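Local coordinates for protein acetyl-CoA acetyltransferase (PDB 3SS6) that probably condenses two acetyl-CoA molecules into acetoacetyl-CoA and cleaves that product in the reverse direction, as biosynthetic thiolases do, at residues A[96-101]-A[113-118]; A[7-12]-A[256-261]; A[313-318]-A[374-379]. One frame throughout, in Å; residues are numbered along the deposited sequence. Where two conformers were deposited one is given.

How the contacts relate
From the N terminus, the chain opens contact 2 with strand 7-12 and closes it only some 244 residues later, when 256-261 returns to lie beside it. Within that long loop, contact 1 is a short-range closure: after helix segment 96-101 the chain reverses, and strand 113-118 runs back along it. The two meet directly, because strands 112-120 and 252-262 are neighbours in the sheet and probable hydrogen bonds link Ala115 with Leu258 and Val113 with Leu260. Contact 3 follows in series, closing its own largely helical loop of 55 residues as 374-379 comes to lie parallel to 313-318 in the C-terminal thiolase domain. Its centre lies about 17 Å from each of the other two centres, toward the far edge of the same sheet.

Contact 1 of 3, residues A[96-101]-A[113-118]; sequences QAIMSA and VVAGGV. With K (potassium ion), chain F.
With chi1 of Val113 at -179°, CG1 stands opposite the backbone N and is carried onto the methyl of Ala101, where CG1 and Ala101 CB approach to 3.4 Å, closer than ordinary carbon contact. Ala115 presses on the same methyl from farther along the strand, its CB 3.6 Å from Ala101 CB. Such small residues illustrate how a helix can settle low on a sheet: the axes of the two segments come within 6.4 Å and run nearly antiparallel, at 166°. Even the backbone takes part, since Ala97 CB sits 3.1 Å from Gly116 O at a position where the strand carries no side chain.

Off to one side of the helix, beside the strand contact, lies a polar site: Ser100 OG binds a potassium ion at 2.9 Å, and Gln96 NE2 donates to Ser100 OG over 3.1 Å, exactly in its amide plane and almost straight (169°). Tyr85, together with Tyr85 and Ser100 of the second subunit, completes the ion site, so the metal bridges two chains. Arg89 holds Gln96 OE1, fixing which way round the amide lies.

Helix 93-107, just after the oxidised Cys91, is the connection of a beta-alpha-beta crossover from strand 83-88 to strand 112-120. Its Ile98 reaches past Ala115 to Leu258, Ile277 and Leu389, so the helix packs against strands 252-262, 275-284 and 385-393, from both thiolase domains.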
# COMPACT_ATOMS: atom_id res chain seq x y z
N GLN A 96 -9.46 5.16 -32.29
CA GLN A 96 -10.56 4.19 -32.37
C GLN A 96 -11.88 4.82 -31.93
O GLN A 96 -12.95 4.51 -32.48
CB GLN A 96 -10.26 2.95 -31.51
CG GLN A 96 -11.39 1.92 -31.53
CD GLN A 96 -11.58 1.33 -32.93
OE1 GLN A 96 -10.62 0.89 -33.55
NE2 GLN A 96 -12.81 1.34 -33.42
N ALA A 97 -11.83 5.71 -30.95
CA ALA A 97 -13.05 6.39 -30.50
C ALA A 97 -13.68 7.15 -31.66
O ALA A 97 -14.90 7.13 -31.84
CB ALA A 97 -12.76 7.34 -29.31
N ILE A 98 -12.85 7.83 -32.43
CA ILE A 98 -13.35 8.56 -33.59
C ILE A 98 -13.92 7.60 -34.64
O ILE A 98 -14.94 7.87 -35.25
CB ILE A 98 -12.24 9.43 -34.21
CG1 ILE A 98 -11.88 10.54 -33.22
CG2 ILE A 98 -12.68 9.98 -35.57
CD1 ILE A 98 -10.53 11.21 -33.52
N MET A 99 -13.24 6.47 -34.85
CA MET A 99 -13.71 5.47 -35.80
C MET A 99 -15.04 4.85 -35.38
O MET A 99 -15.94 4.65 -36.21
CB MET A 99 -12.65 4.38 -36.01
CG MET A 99 -11.40 4.94 -36.67
SD MET A 99 -9.91 3.99 -36.27
CE MET A 99 -10.41 2.34 -36.80
N SER A 100 -15.17 4.57 -34.09
CA SER A 100 -16.39 4.01 -33.55
C SER A 100 -17.55 5.01 -33.66
O SER A 100 -18.69 4.63 -33.96
CB SER A 100 -16.18 3.56 -32.11
OG SER A 100 -15.34 2.41 -32.07
N ALA A 101 -17.25 6.29 -33.46
CA ALA A 101 -18.24 7.34 -33.66
C ALA A 101 -18.68 7.35 -35.13
O ALA A 101 -19.88 7.44 -35.45
CB ALA A 101 -17.68 8.71 -33.27
N VAL A 113 -22.14 12.55 -32.62
CA VAL A 113 -21.31 11.90 -31.60
C VAL A 113 -20.12 12.79 -31.26
O VAL A 113 -19.52 13.39 -32.16
CB VAL A 113 -20.77 10.55 -32.10
CG1 VAL A 113 -19.91 9.87 -31.00
CG2 VAL A 113 -21.91 9.65 -32.52
N VAL A 114 -19.80 12.89 -29.98
CA VAL A 114 -18.61 13.61 -29.53
C VAL A 114 -17.58 12.53 -29.18
O VAL A 114 -17.86 11.64 -28.38
CB VAL A 114 -18.91 14.48 -28.30
CG1 VAL A 114 -17.64 15.13 -27.79
CG2 VAL A 114 -19.95 15.55 -28.67
N ALA A 115 -16.42 12.58 -29.80
CA ALA A 115 -15.48 11.47 -29.66
C ALA A 115 -14.06 11.96 -29.62
O ALA A 115 -13.71 12.95 -30.25
CB ALA A 115 -15.65 10.47 -30.80
N GLY A 116 -13.23 11.25 -28.86
CA GLY A 116 -11.82 11.60 -28.80
C GLY A 116 -11.16 10.74 -27.75
O GLY A 116 -11.46 9.55 -27.61
N GLY A 117 -10.24 11.34 -27.01
CA GLY A 117 -9.47 10.57 -26.05
C GLY A 117 -8.88 11.44 -24.96
O GLY A 117 -8.83 12.67 -25.08
N VAL A 118 -8.45 10.79 -23.89
CA VAL A 118 -7.89 11.47 -22.74
C VAL A 118 -6.87 10.57 -22.06
O VAL A 118 -6.99 9.33 -22.09
CB VAL A 118 -9.00 11.89 -21.73
CG1 VAL A 118 -9.77 10.65 -21.25
CG2 VAL A 118 -8.40 12.65 -20.52
K K F . -17.28 0.44 -31.06

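Contact 2 of 3, residues A[7-12]-A[256-261]; sequences VVITAA and AVLVLM
Val259 O is gripped by two neighbours on the opposite strand: Thr10 N donates to Val259 O at 2.8 Å, and the CA-H of Ile9 leans on the same oxygen, with Ile9 CA 3.3 Å from Val259 O. The site is a beta bulge in an antiparallel pair at the middle of the thiolase sheet. Thr10 has a helix-like psi of -12°, and Thr10 and Ala11 together face Val259. The return bond, from Val259 N to Ala11 O, has a length of 3.0 Å, but its donor stands above the carbonyl plane. Ala11 N is buried here and has no partner, probably the price of the extra residue.

Before the bulge the ladder is regular, Val8 and Met261 exchanging two backbone bonds as a hydrogen-bonded pair. Ile9, Ala12, Leu258 and Leu260 share one face, which helices 93-107 and 352-370 cover. There Ile9 and Leu260 stand abreast, while Ile9 CD1 meets Leu258 CD2 at 3.9 Å.

Val8, Ala11, Val259 and Met261 occupy the other face, against helix 29-43 and nearby loops. Bent at chi3 (67°), Met261 folds its methyl back across Thr10 at about a right angle, bringing CE to 3.7 Å from Thr10 CG2. Thr10 OG1, hydrogen-bonded to the backbone oxygen of Gly44, rests 3.4 Å from Val259 CG1.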
# COMPACT_ATOMS: atom_id res chain seq x y z
N VAL A 7 -19.70 10.81 -42.97
CA VAL A 7 -19.36 11.35 -41.65
C VAL A 7 -18.53 12.63 -41.79
O VAL A 7 -17.48 12.63 -42.43
CB VAL A 7 -18.57 10.34 -40.84
CG1 VAL A 7 -18.28 10.89 -39.43
CG2 VAL A 7 -19.35 9.02 -40.76
N VAL A 8 -19.00 13.72 -41.19
CA VAL A 8 -18.26 14.97 -41.21
C VAL A 8 -17.92 15.40 -39.79
O VAL A 8 -18.52 14.93 -38.82
CB VAL A 8 -19.01 16.10 -41.96
CG1 VAL A 8 -19.25 15.70 -43.41
CG2 VAL A 8 -20.31 16.44 -41.26
N ILE A 9 -16.94 16.28 -39.68
CA ILE A 9 -16.40 16.72 -38.40
C ILE A 9 -16.62 18.22 -38.32
O ILE A 9 -16.15 18.96 -39.18
CB ILE A 9 -14.89 16.43 -38.34
CG1 ILE A 9 -14.63 14.92 -38.34
CG2 ILE A 9 -14.26 17.07 -37.09
CD1 ILE A 9 -13.23 14.54 -38.77
N THR A 10 -17.33 18.67 -37.29
CA THR A 10 -17.68 20.10 -37.21
C THR A 10 -16.88 20.91 -36.19
O THR A 10 -16.94 22.15 -36.18
CB THR A 10 -19.19 20.29 -36.93
OG1 THR A 10 -19.53 19.68 -35.68
CG2 THR A 10 -20.01 19.66 -38.05
N ALA A 11 -16.14 20.22 -35.32
CA ALA A 11 -15.27 20.88 -34.35
C ALA A 11 -14.16 19.92 -34.01
O ALA A 11 -14.35 18.70 -34.07
CB ALA A 11 -16.03 21.29 -33.08
N ALA A 12 -12.99 20.46 -33.66
CA ALA A 12 -11.85 19.64 -33.31
C ALA A 12 -10.96 20.45 -32.38
O ALA A 12 -10.33 21.42 -32.81
CB ALA A 12 -11.08 19.24 -34.57
N ALA A 256 -8.51 15.43 -26.05
CA ALA A 256 -8.79 15.95 -27.39
C ALA A 256 -10.13 15.38 -27.86
O ALA A 256 -10.41 14.20 -27.66
CB ALA A 256 -7.67 15.56 -28.36
N VAL A 257 -10.94 16.23 -28.49
CA VAL A 257 -12.34 15.88 -28.75
C VAL A 257 -12.75 16.42 -30.12
O VAL A 257 -12.39 17.54 -30.47
CB VAL A 257 -13.24 16.54 -27.66
CG1 VAL A 257 -14.69 16.33 -27.95
CG2 VAL A 257 -12.91 15.98 -26.26
N LEU A 258 -13.48 15.61 -30.88
CA LEU A 258 -14.09 16.07 -32.13
C LEU A 258 -15.61 15.99 -31.99
O LEU A 258 -16.12 15.14 -31.26
CB LEU A 258 -13.68 15.17 -33.30
CG LEU A 258 -12.28 15.26 -33.90
CD1 LEU A 258 -11.22 14.94 -32.84
CD2 LEU A 258 -12.22 14.28 -35.05
N VAL A 259 -16.32 16.85 -32.71
CA VAL A 259 -17.76 16.67 -32.86
C VAL A 259 -17.98 16.13 -34.27
O VAL A 259 -17.52 16.72 -35.25
CB VAL A 259 -18.55 17.99 -32.68
CG1 VAL A 259 -20.04 17.76 -32.96
CG2 VAL A 259 -18.34 18.56 -31.27
N LEU A 260 -18.65 14.98 -34.35
CA LEU A 260 -18.93 14.34 -35.63
C LEU A 260 -20.42 14.23 -35.84
O LEU A 260 -21.17 14.06 -34.88
CB LEU A 260 -18.31 12.93 -35.67
CG LEU A 260 -16.79 12.85 -35.46
CD1 LEU A 260 -16.43 12.58 -33.98
CD2 LEU A 260 -16.22 11.77 -36.35
N MET A 261 -20.87 14.32 -37.09
CA MET A 261 -22.28 14.11 -37.38
C MET A 261 -22.45 13.65 -38.82
O MET A 261 -21.48 13.63 -39.59
CB MET A 261 -23.08 15.40 -37.12
CG MET A 261 -22.71 16.56 -38.05
SD MET A 261 -23.62 18.08 -37.65
CE MET A 261 -22.91 18.45 -36.03

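Contact 3 of 3, residues A[313-318]-A[374-379]; sequences DLLEIN and KGIASL
Asp313 and Lys374 open the hydrogen bonding of this parallel pair with a reciprocal clasp. Lys374 N points almost straight (171°) at Asp313 OD2, 2.9 Å away on the anti side of the carboxylate, an oxygen that also accepts from the backbone N of Glu373. In return, Lys374 O takes two donors, Asp313 N at 2.8 Å and Leu314 N at 3.2 Å. What brings the carboxylate to the start of the neighbouring strand is a chi1 of -66°, which sets CG beside the aspartate's own backbone N.

The remaining backbone bonds form the usual parallel ladder. Ile376 N reaches Leu314 O, Glu316 N reaches Ile376 O, and Ser378 N meets Glu316 O at 2.9 Å; the last rung runs from Asn318 N to Ser378 O at 3.1 Å.

Apolar contacts are fewer. Leu315 and Ile376 run in step from the same face, with Leu315 CD2 4.1 Å from Ile376 CD1, and helix 294-305 covers Ile376. On the opposite face Leu314 packs on helix 352-370. Asn318 CB touches Leu379 CB at 3.8 Å.

Main-chain bonds thus set the register, while a carboxylate fastens one end. At the other, the Asn318 backbone is pinned and its side chain touches His350, consistent with the active-site pairing of the NEAF and GHP motifs in thiolases.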
# COMPACT_ATOMS: atom_id res chain seq x y z
N ASP A 313 -1.73 15.06 -48.78
CA ASP A 313 -1.09 16.36 -48.68
C ASP A 313 -0.29 16.52 -47.39
O ASP A 313 0.79 17.13 -47.40
CB ASP A 313 -2.13 17.47 -48.80
CG ASP A 313 -2.78 17.52 -50.17
OD1 ASP A 313 -2.04 17.56 -51.17
OD2 ASP A 313 -4.03 17.50 -50.24
N LEU A 314 -0.83 15.99 -46.30
CA LEU A 314 -0.14 15.99 -45.01
C LEU A 314 -0.38 14.68 -44.29
O LEU A 314 -1.43 14.07 -44.43
CB LEU A 314 -0.66 17.12 -44.12
CG LEU A 314 -0.33 18.55 -44.53
CD1 LEU A 314 -0.98 19.51 -43.53
CD2 LEU A 314 1.18 18.80 -44.59
N LEU A 315 0.60 14.27 -43.49
CA LEU A 315 0.44 13.11 -42.63
C LEU A 315 0.84 13.45 -41.20
O LEU A 315 1.79 14.22 -40.97
CB LEU A 315 1.29 11.92 -43.13
CG LEU A 315 1.04 11.33 -44.53
CD1 LEU A 315 1.83 12.10 -45.58
CD2 LEU A 315 1.41 9.85 -44.56
N GLU A 316 0.13 12.85 -40.26
CA GLU A 316 0.54 12.82 -38.86
C GLU A 316 0.79 11.35 -38.54
O GLU A 316 -0.12 10.54 -38.62
CB GLU A 316 -0.57 13.33 -37.94
CG GLU A 316 -0.73 14.85 -37.94
CD GLU A 316 0.34 15.55 -37.12
OE1 GLU A 316 0.63 15.07 -36.00
OE2 GLU A 316 0.88 16.57 -37.59
N ILE A 317 2.04 11.02 -38.23
CA ILE A 317 2.44 9.68 -37.80
C ILE A 317 3.01 9.84 -36.40
O ILE A 317 4.11 10.37 -36.26
CB ILE A 317 3.57 9.11 -38.69
CG1 ILE A 317 3.20 9.17 -40.18
CG2 ILE A 317 3.90 7.67 -38.26
CD1 ILE A 317 2.00 8.32 -40.54
N ASN A 318 2.30 9.39 -35.38
CA ASN A 318 2.80 9.72 -34.04
C ASN A 318 4.21 9.21 -33.79
O ASN A 318 4.54 8.07 -34.12
CB ASN A 318 1.87 9.25 -32.93
CG ASN A 318 2.36 9.69 -31.56
OD1 ASN A 318 2.66 10.87 -31.36
ND2 ASN A 318 2.49 8.75 -30.65
N LYS A 374 -6.09 16.52 -48.50
CA LYS A 374 -6.01 15.12 -48.07
C LYS A 374 -5.03 14.85 -46.93
O LYS A 374 -3.85 15.20 -47.01
CB LYS A 374 -5.67 14.22 -49.27
CG LYS A 374 -6.74 14.20 -50.35
CD LYS A 374 -6.43 13.17 -51.42
CE LYS A 374 -7.55 13.09 -52.46
NZ LYS A 374 -7.67 14.34 -53.24
N GLY A 375 -5.53 14.21 -45.87
CA GLY A 375 -4.73 13.94 -44.69
C GLY A 375 -4.78 12.48 -44.27
O GLY A 375 -5.79 11.81 -44.43
N ILE A 376 -3.65 11.99 -43.75
CA ILE A 376 -3.61 10.67 -43.13
C ILE A 376 -3.08 10.83 -41.72
O ILE A 376 -2.03 11.45 -41.53
CB ILE A 376 -2.66 9.72 -43.89
CG1 ILE A 376 -3.12 9.55 -45.34
CG2 ILE A 376 -2.58 8.38 -43.18
CD1 ILE A 376 -2.14 8.73 -46.20
N ALA A 377 -3.79 10.27 -40.75
CA ALA A 377 -3.29 10.23 -39.38
C ALA A 377 -3.15 8.76 -38.99
O ALA A 377 -4.06 7.97 -39.19
CB ALA A 377 -4.23 10.95 -38.43
N SER A 378 -2.01 8.40 -38.41
CA SER A 378 -1.77 7.00 -38.11
C SER A 378 -0.81 6.84 -36.95
O SER A 378 0.06 7.67 -36.75
CB SER A 378 -1.19 6.30 -39.36
OG SER A 378 -1.00 4.91 -39.14
N LEU A 379 -0.98 5.76 -36.19
CA LEU A 379 -0.05 5.54 -35.09
C LEU A 379 0.08 4.08 -34.71
O LEU A 379 -0.82 3.29 -34.97
CB LEU A 379 -0.43 6.40 -33.88
CG LEU A 379 -1.66 6.11 -33.03
CD1 LEU A 379 -1.73 7.17 -31.95
CD2 LEU A 379 -2.94 6.10 -33.86